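Local coordinates for metallo-beta-lactamase family protein (Thermus thermophilus, PDB 2ZO4), which binds two zinc ions in a metallo-beta-lactamase fold and is probably a metal-dependent hydrolase, at residues L11-P16 against E50-E55; Y25-A30 against A34-A39. One frame throughout, in Å; residues are numbered along the deposited sequence.

Contact 1: L11-P16 against E50-E55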
ATOM      1  N   LEU A  11       8.768  -7.685  12.299  1.00 16.21           N
ATOM      2  CA  LEU A  11       8.196  -9.022  12.113  1.00 16.24           C
ATOM      3  C   LEU A  11       8.032  -9.341  10.622  1.00 16.34           C
ATOM      4  O   LEU A  11       6.998  -9.014  10.027  1.00 16.33           O
ATOM      5  CB  LEU A  11       6.840  -9.139  12.829  1.00 16.14           C
ATOM      6  CG  LEU A  11       6.776  -9.500  14.318  1.00 16.34           C
ATOM      7  CD1 LEU A  11       7.465  -8.484  15.202  1.00 17.45           C
ATOM      8  CD2 LEU A  11       5.333  -9.677  14.768  1.00 16.26           C
ATOM      9  N   PRO A  12       9.062  -9.952  10.005  1.00 16.37           N
ATOM     10  CA  PRO A  12       8.990 -10.347   8.595  1.00 16.50           C
ATOM     11  C   PRO A  12       8.107 -11.583   8.388  1.00 16.69           C
ATOM     12  O   PRO A  12       8.288 -12.594   9.061  1.00 16.42           O
ATOM     13  CB  PRO A  12      10.453 -10.660   8.241  1.00 16.53           C
ATOM     14  CG  PRO A  12      11.274 -10.146   9.397  1.00 16.60           C
ATOM     15  CD  PRO A  12      10.377 -10.273  10.581  1.00 16.33           C
ATOM     16  N   VAL A  13       7.155 -11.489   7.466  1.00 17.03           N
ATOM     17  CA  VAL A  13       6.185 -12.562   7.234  1.00 17.61           C
ATOM     18  C   VAL A  13       6.125 -12.913   5.744  1.00 18.00           C
ATOM     19  O   VAL A  13       6.034 -12.014   4.910  1.00 18.02           O
ATOM     20  CB  VAL A  13       4.772 -12.168   7.771  1.00 17.45           C
ATOM     21  CG1 VAL A  13       3.742 -13.234   7.456  1.00 17.52           C
ATOM     22  CG2 VAL A  13       4.812 -11.917   9.269  1.00 16.94           C
ATOM     23  N   PRO A  14       6.191 -14.221   5.403  1.00 18.68           N
ATOM     24  CA  PRO A  14       6.113 -14.649   3.997  1.00 19.01           C
ATOM     25  C   PRO A  14       4.740 -14.403   3.373  1.00 19.33           C
ATOM     26  O   PRO A  14       3.715 -14.615   4.018  1.00 19.03           O
ATOM     27  CB  PRO A  14       6.406 -16.156   4.058  1.00 19.23           C
ATOM     28  CG  PRO A  14       6.994 -16.395   5.423  1.00 19.21           C
ATOM     29  CD  PRO A  14       6.367 -15.371   6.307  1.00 18.77           C
ATOM     30  N   ILE A  15       4.742 -13.944   2.124  1.00 19.87           N
ATOM     31  CA  ILE A  15       3.513 -13.666   1.379  1.00 20.61           C
ATOM     32  C   ILE A  15       3.575 -14.279  -0.029  1.00 21.37           C
ATOM     33  O   ILE A  15       4.640 -14.296  -0.653  1.00 21.50           O
ATOM     34  CB  ILE A  15       3.187 -12.140   1.307  1.00 20.45           C
ATOM     35  CG1 ILE A  15       4.355 -11.341   0.708  1.00 20.16           C
ATOM     36  CG2 ILE A  15       2.798 -11.613   2.682  1.00 20.01           C
ATOM     37  CD1 ILE A  15       4.005  -9.901   0.328  1.00 20.52           C
ATOM     38  N   PRO A  16       2.435 -14.794  -0.528  1.00 22.16           N
ATOM     39  CA  PRO A  16       2.420 -15.481  -1.821  1.00 22.74           C
ATOM     40  C   PRO A  16       2.377 -14.524  -3.020  1.00 23.30           C
ATOM     41  O   PRO A  16       1.676 -14.792  -4.000  1.00 23.74           O
ATOM     42  CB  PRO A  16       1.140 -16.316  -1.745  1.00 22.79           C
ATOM     43  CG  PRO A  16       0.226 -15.507  -0.895  1.00 22.52           C
ATOM     44  CD  PRO A  16       1.099 -14.782   0.103  1.00 22.26           C
ATOM     45  N   GLU A  50       2.511 -16.282  14.302  1.00 17.06           N
ATOM     46  CA  GLU A  50       2.357 -16.985  15.570  1.00 17.48           C
ATOM     47  C   GLU A  50       3.708 -17.224  16.236  1.00 17.18           C
ATOM     48  O   GLU A  50       3.857 -16.982  17.430  1.00 17.09           O
ATOM     49  CB  GLU A  50       1.627 -18.313  15.365  1.00 17.50           C
ATOM     50  CG  GLU A  50       1.234 -19.012  16.661  1.00 18.20           C
ATOM     51  CD  GLU A  50       0.418 -20.275  16.430  1.00 18.87           C
ATOM     52  OE1 GLU A  50       0.467 -20.834  15.311  1.00 20.94           O
ATOM     53  OE2 GLU A  50      -0.274 -20.708  17.377  1.00 20.82           O
ATOM     54  N   LEU A  51       4.684 -17.690  15.457  1.00 17.18           N
ATOM     55  CA  LEU A  51       6.029 -17.952  15.976  1.00 17.00           C
ATOM     56  C   LEU A  51       6.719 -16.679  16.458  1.00 16.79           C
ATOM     57  O   LEU A  51       7.361 -16.677  17.513  1.00 16.74           O
ATOM     58  CB  LEU A  51       6.888 -18.682  14.937  1.00 16.90           C
ATOM     59  CG  LEU A  51       6.674 -20.192  14.811  1.00 17.50           C
ATOM     60  CD1 LEU A  51       7.268 -20.717  13.512  1.00 17.74           C
ATOM     61  CD2 LEU A  51       7.259 -20.938  16.012  1.00 17.48           C
ATOM     62  N   HIS A  52       6.578 -15.600  15.688  1.00 16.68           N
ATOM     63  CA  HIS A  52       7.090 -14.284  16.088  1.00 16.63           C
ATOM     64  C   HIS A  52       6.530 -13.852  17.436  1.00 16.34           C
ATOM     65  O   HIS A  52       7.280 -13.464  18.333  1.00 15.91           O
ATOM     66  CB  HIS A  52       6.756 -13.223  15.036  1.00 16.78           C
ATOM     67  CG  HIS A  52       7.724 -13.179  13.896  1.00 17.75           C
ATOM     68  ND1 HIS A  52       7.323 -13.245  12.578  1.00 18.68           N
ATOM     69  CD2 HIS A  52       9.073 -13.077  13.875  1.00 18.42           C
ATOM     70  CE1 HIS A  52       8.385 -13.184  11.795  1.00 18.28           C
ATOM     71  NE2 HIS A  52       9.459 -13.080  12.556  1.00 19.37           N
ATOM     72  N   LEU A  53       5.205 -13.922  17.559  1.00 16.08           N
ATOM     73  CA  LEU A  53       4.510 -13.566  18.785  1.00 16.14           C
ATOM     74  C   LEU A  53       4.942 -14.446  19.951  1.00 16.47           C
ATOM     75  O   LEU A  53       5.158 -13.941  21.057  1.00 16.45           O
ATOM     76  CB  LEU A  53       2.990 -13.639  18.585  1.00 16.01           C
ATOM     77  CG  LEU A  53       2.363 -12.532  17.725  1.00 15.71           C
ATOM     78  CD1 LEU A  53       0.959 -12.919  17.272  1.00 14.62           C
ATOM     79  CD2 LEU A  53       2.344 -11.193  18.461  1.00 15.49           C
ATOM     80  N   ALA A  54       5.072 -15.750  19.696  1.00 16.83           N
ATOM     81  CA  ALA A  54       5.539 -16.721  20.695  1.00 17.38           C
ATOM     82  C   ALA A  54       6.928 -16.386  21.239  1.00 17.89           C
ATOM     83  O   ALA A  54       7.192 -16.577  22.425  1.00 18.00           O
ATOM     84  CB  ALA A  54       5.531 -18.128  20.117  1.00 17.40           C
ATOM     85  N   GLU A  55       7.804 -15.890  20.366  1.00 18.60           N
ATOM     86  CA  GLU A  55       9.169 -15.513  20.742  1.00 19.58           C
ATOM     87  C   GLU A  55       9.173 -14.370  21.756  1.00 19.53           C
ATOM     88  O   GLU A  55      10.067 -14.285  22.603  1.00 19.52           O
ATOM     89  CB  GLU A  55       9.989 -15.125  19.504  1.00 19.43           C
ATOM     90  CG  GLU A  55      11.444 -14.767  19.827  1.00 20.66           C
ATOM     91  CD  GLU A  55      12.305 -14.545  18.602  1.00 21.27           C
ATOM     92  OE1 GLU A  55      13.342 -13.856  18.738  1.00 24.19           O
ATOM     93  OE2 GLU A  55      11.963 -15.060  17.512  1.00 23.69           O
TER

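Contact 2: Y25-A30 against A34-A39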
ATOM      1  N   TYR A  25       5.047  -4.618  12.241  1.00 11.62           N
ATOM      2  CA  TYR A  25       5.717  -3.994  13.378  1.00 11.76           C
ATOM      3  C   TYR A  25       4.902  -4.158  14.655  1.00 12.16           C
ATOM      4  O   TYR A  25       3.742  -3.744  14.723  1.00 12.22           O
ATOM      5  CB  TYR A  25       6.056  -2.524  13.067  1.00 11.40           C
ATOM      6  CG  TYR A  25       6.999  -2.423  11.888  1.00 10.62           C
ATOM      7  CD1 TYR A  25       8.376  -2.533  12.066  1.00  9.84           C
ATOM      8  CD2 TYR A  25       6.511  -2.275  10.587  1.00 10.46           C
ATOM      9  CE1 TYR A  25       9.248  -2.478  10.983  1.00  9.01           C
ATOM     10  CE2 TYR A  25       7.378  -2.221   9.498  1.00  9.99           C
ATOM     11  CZ  TYR A  25       8.746  -2.324   9.710  1.00  9.89           C
ATOM     12  OH  TYR A  25       9.610  -2.271   8.642  1.00 10.12           O
ATOM     13  N   LEU A  26       5.522  -4.789  15.650  1.00 12.55           N
ATOM     14  CA  LEU A  26       4.893  -5.077  16.935  1.00 12.80           C
ATOM     15  C   LEU A  26       5.317  -4.025  17.960  1.00 13.23           C
ATOM     16  O   LEU A  26       6.511  -3.771  18.149  1.00 13.24           O
ATOM     17  CB  LEU A  26       5.298  -6.484  17.408  1.00 12.86           C
ATOM     18  CG  LEU A  26       4.656  -7.218  18.598  1.00 12.93           C
ATOM     19  CD1 LEU A  26       4.911  -6.550  19.946  1.00 13.02           C
ATOM     20  CD2 LEU A  26       3.163  -7.446  18.387  1.00 13.91           C
ATOM     21  N   LEU A  27       4.330  -3.406  18.598  1.00 13.49           N
ATOM     22  CA  LEU A  27       4.581  -2.439  19.661  1.00 14.29           C
ATOM     23  C   LEU A  27       4.083  -3.004  20.980  1.00 14.47           C
ATOM     24  O   LEU A  27       2.929  -3.403  21.088  1.00 14.77           O
ATOM     25  CB  LEU A  27       3.906  -1.095  19.367  1.00 14.31           C
ATOM     26  CG  LEU A  27       4.517  -0.153  18.322  1.00 14.76           C
ATOM     27  CD1 LEU A  27       4.284  -0.649  16.907  1.00 15.75           C
ATOM     28  CD2 LEU A  27       3.941   1.241  18.478  1.00 14.52           C
ATOM     29  N   GLN A  28       4.967  -3.057  21.970  1.00 14.88           N
ATOM     30  CA  GLN A  28       4.602  -3.515  23.310  1.00 15.44           C
ATOM     31  C   GLN A  28       5.086  -2.501  24.349  1.00 15.82           C
ATOM     32  O   GLN A  28       6.203  -2.002  24.261  1.00 15.97           O
ATOM     33  CB  GLN A  28       5.204  -4.900  23.579  1.00 15.30           C
ATOM     34  CG  GLN A  28       4.786  -5.544  24.902  1.00 15.54           C
ATOM     35  CD  GLN A  28       5.453  -6.894  25.132  1.00 15.49           C
ATOM     36  OE1 GLN A  28       6.560  -7.144  24.655  1.00 16.03           O
ATOM     37  NE2 GLN A  28       4.778  -7.768  25.863  1.00 15.77           N
ATOM     38  N   GLY A  29       4.237  -2.200  25.323  1.00 16.34           N
ATOM     39  CA  GLY A  29       4.578  -1.257  26.381  1.00 17.16           C
ATOM     40  C   GLY A  29       3.344  -0.736  27.086  1.00 17.65           C
ATOM     41  O   GLY A  29       2.242  -0.769  26.530  1.00 17.62           O
ATOM     42  N   ALA A  30       3.536  -0.258  28.316  1.00 18.13           N
ATOM     43  CA  ALA A  30       2.455   0.270  29.154  1.00 18.59           C
ATOM     44  C   ALA A  30       1.267  -0.692  29.267  1.00 18.78           C
ATOM     45  O   ALA A  30       0.119  -0.264  29.385  1.00 19.03           O
ATOM     46  CB  ALA A  30       2.004   1.657  28.653  1.00 18.83           C
ATOM     47  N   ALA A  34       0.262  -3.862  20.317  1.00 14.46           N
ATOM     48  CA  ALA A  34      -0.319  -3.436  19.048  1.00 14.03           C
ATOM     49  C   ALA A  34       0.473  -3.970  17.867  1.00 13.48           C
ATOM     50  O   ALA A  34       1.686  -4.145  17.954  1.00 13.59           O
ATOM     51  CB  ALA A  34      -0.388  -1.924  18.980  1.00 13.85           C
ATOM     52  N   LEU A  35      -0.228  -4.230  16.769  1.00 13.12           N
ATOM     53  CA  LEU A  35       0.411  -4.578  15.505  1.00 12.72           C
ATOM     54  C   LEU A  35       0.175  -3.512  14.442  1.00 12.28           C
ATOM     55  O   LEU A  35      -0.953  -3.044  14.258  1.00 12.08           O
ATOM     56  CB  LEU A  35      -0.097  -5.920  14.980  1.00 12.77           C
ATOM     57  CG  LEU A  35       0.736  -7.191  15.179  1.00 13.38           C
ATOM     58  CD1 LEU A  35      -0.029  -8.372  14.615  1.00 13.31           C
ATOM     59  CD2 LEU A  35       2.107  -7.094  14.523  1.00 12.87           C
ATOM     60  N   VAL A  36       1.254  -3.127  13.763  1.00 11.47           N
ATOM     61  CA  VAL A  36       1.162  -2.336  12.547  1.00 11.25           C
ATOM     62  C   VAL A  36       1.184  -3.331  11.384  1.00 11.09           C
ATOM     63  O   VAL A  36       2.208  -3.978  11.133  1.00 10.32           O
ATOM     64  CB  VAL A  36       2.311  -1.299  12.431  1.00 11.18           C
ATOM     65  CG1 VAL A  36       2.227  -0.539  11.117  1.00 11.05           C
ATOM     66  CG2 VAL A  36       2.280  -0.330  13.609  1.00 11.69           C
ATOM     67  N   ASP A  37       0.038  -3.454  10.709  1.00 11.02           N
ATOM     68  CA  ASP A  37      -0.196  -4.427   9.625  1.00 11.17           C
ATOM     69  C   ASP A  37      -0.241  -5.884  10.121  1.00 11.38           C
ATOM     70  O   ASP A  37       0.209  -6.180  11.232  1.00 11.10           O
ATOM     71  CB  ASP A  37       0.775  -4.206   8.454  1.00 11.09           C
ATOM     72  CG  ASP A  37       0.572  -2.850   7.784  1.00 11.35           C
ATOM     73  OD1 ASP A  37      -0.536  -2.282   7.918  1.00 10.97           O
ATOM     74  OD2 ASP A  37       1.511  -2.351   7.124  1.00 11.98           O
ATOM     75  N   THR A  38      -0.811  -6.780   9.312  1.00 11.40           N
ATOM     76  CA  THR A  38      -1.261  -8.087   9.818  1.00 11.84           C
ATOM     77  C   THR A  38      -0.985  -9.295   8.921  1.00 12.24           C
ATOM     78  O   THR A  38      -1.380 -10.408   9.266  1.00 12.59           O
ATOM     79  CB  THR A  38      -2.792  -8.095  10.091  1.00 11.66           C
ATOM     80  OG1 THR A  38      -3.502  -7.850   8.868  1.00 11.62           O
ATOM     81  CG2 THR A  38      -3.177  -7.061  11.123  1.00 11.45           C
ATOM     82  N   ALA A  39      -0.317  -9.083   7.788  1.00 12.57           N
ATOM     83  CA  ALA A  39      -0.184 -10.114   6.751  1.00 13.06           C
ATOM     84  C   ALA A  39      -1.558 -10.624   6.301  1.00 13.45           C
ATOM     85  O   ALA A  39      -2.508  -9.843   6.199  1.00 13.38           O
ATOM     86  CB  ALA A  39       0.724 -11.262   7.216  1.00 12.88           C
TER

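Contact 1: L11-P16 against E50-E55
Leu11 lies over one face of the His52 ring, and this overlap forms the tight centre of the contact between 11-16 and 50-55. Leu11 CG stands 4.2 Å from the centroid of the imidazole and 28° off its normal, a CH-pi contact. At the root of the ring, Leu11 CD2 also touches His52 CB at 3.8 Å. The two side chains run past each other in opposite senses. With its CG anti to the carbonyl carbon (chi1 -83°), His52 carries its ring off the helix and beneath the strand backbone. Pro12 sits on the same side of the ring plane but beyond its rim, its CD near the far end of the imidazole and its side chain roughly at a right angle to that of His52. Val13 makes a looser, oblique approach through CG2.

Segment 11-14 belongs to an outermost strand of the six-stranded sheet, and 50-55 to the helix packed on that sheet's outer face in the αβ/βα sandwich of the metallo-beta-lactamase fold. Strand and helix axes run nearly antiparallel, at 157°, and come within 9.3 Å. Deeper in, Leu11 continues the packing onto Leu49 and Leu26, while Val13 rests on Ala45. Solvent lies on the opposite flank of the helix, where Glu50 and Ala54 are exposed and point away from the strand. Pro14, also exposed, leans on Ala48 instead of on 50-55.

Contact 2: Y25-A30 against A34-A39
Tyr25 and Val36 stand side by side on one face of the sheet, their CB atoms 4.0 Å apart, while the phenol ring leads away from the neighbouring strand. The tyrosine CG is anti to the carbonyl carbon (chi1 -61°), which sends the ring off the sheet, and its OH is hydrogen-bonded to Ala231 O. Leu27 and Ala34 share this face. Leu27 does not stop at its direct partner: its CD1 reaches diagonally along the strands to Val36 CG2, at 3.9 Å, so the valine is touched from both Tyr25 and Leu27. On the other face Leu26 and Leu35 cross obliquely and meet through their CD2 methyls at 4.0 Å. With CG anti to N, Leu26 leans across toward strand 32-36, and its CD2 also lies 3.6 Å from Ala34 O.

These are the two strands of an antiparallel beta hairpin, part of the six-stranded sheet of the metallo-beta-lactamase αβ/βα sandwich. The Tyr25 face looks into the space between the sheets, the Leu26 face toward the outer helices. Tyr25 with Val36 and Leu27 with Ala34 are hydrogen-bonded pairs, and Leu26 with Leu35 is the non-hydrogen-bonded pair between them. Val36 N donates to Tyr25 O at 2.7 Å, almost straight (176°) and in the carbonyl plane; the return bond from Tyr25 N to Val36 O is longer, 3.1 Å. Leu27 N gives a bond of 2.8 Å to Ala34 O, tilted 19° from the carbonyl plane, and Ala34 N returns one to Leu27 O. Immediately after the second strand, Asp37 OD2 is hydrogen-bonded to His75 ND1 and Thr69 OG1, which makes it a second-shell partner of the zinc ligand His75.

Overall arrangement
From the N terminus the chain first lays down strand 8-14, whose second half opens segment 11-16, then strand 21-29 beside it. A short turn leads into strand 32-36, and contact 2 closes this hairpin, the smaller of the two loops. The chain then continues through 37-39 into helix 43-55, whose end returns to strand 8-14 and closes the wider loop at contact 1; contact 2 falls wholly within that span. The two contacts meet on the helix-covered face of the sheet: Leu11 and Leu53 both pack on Leu26, and Val13 touches Ala39. Together they tie the first three strands of the sheet, 8-14, 21-29 and 32-36, to the outer helix.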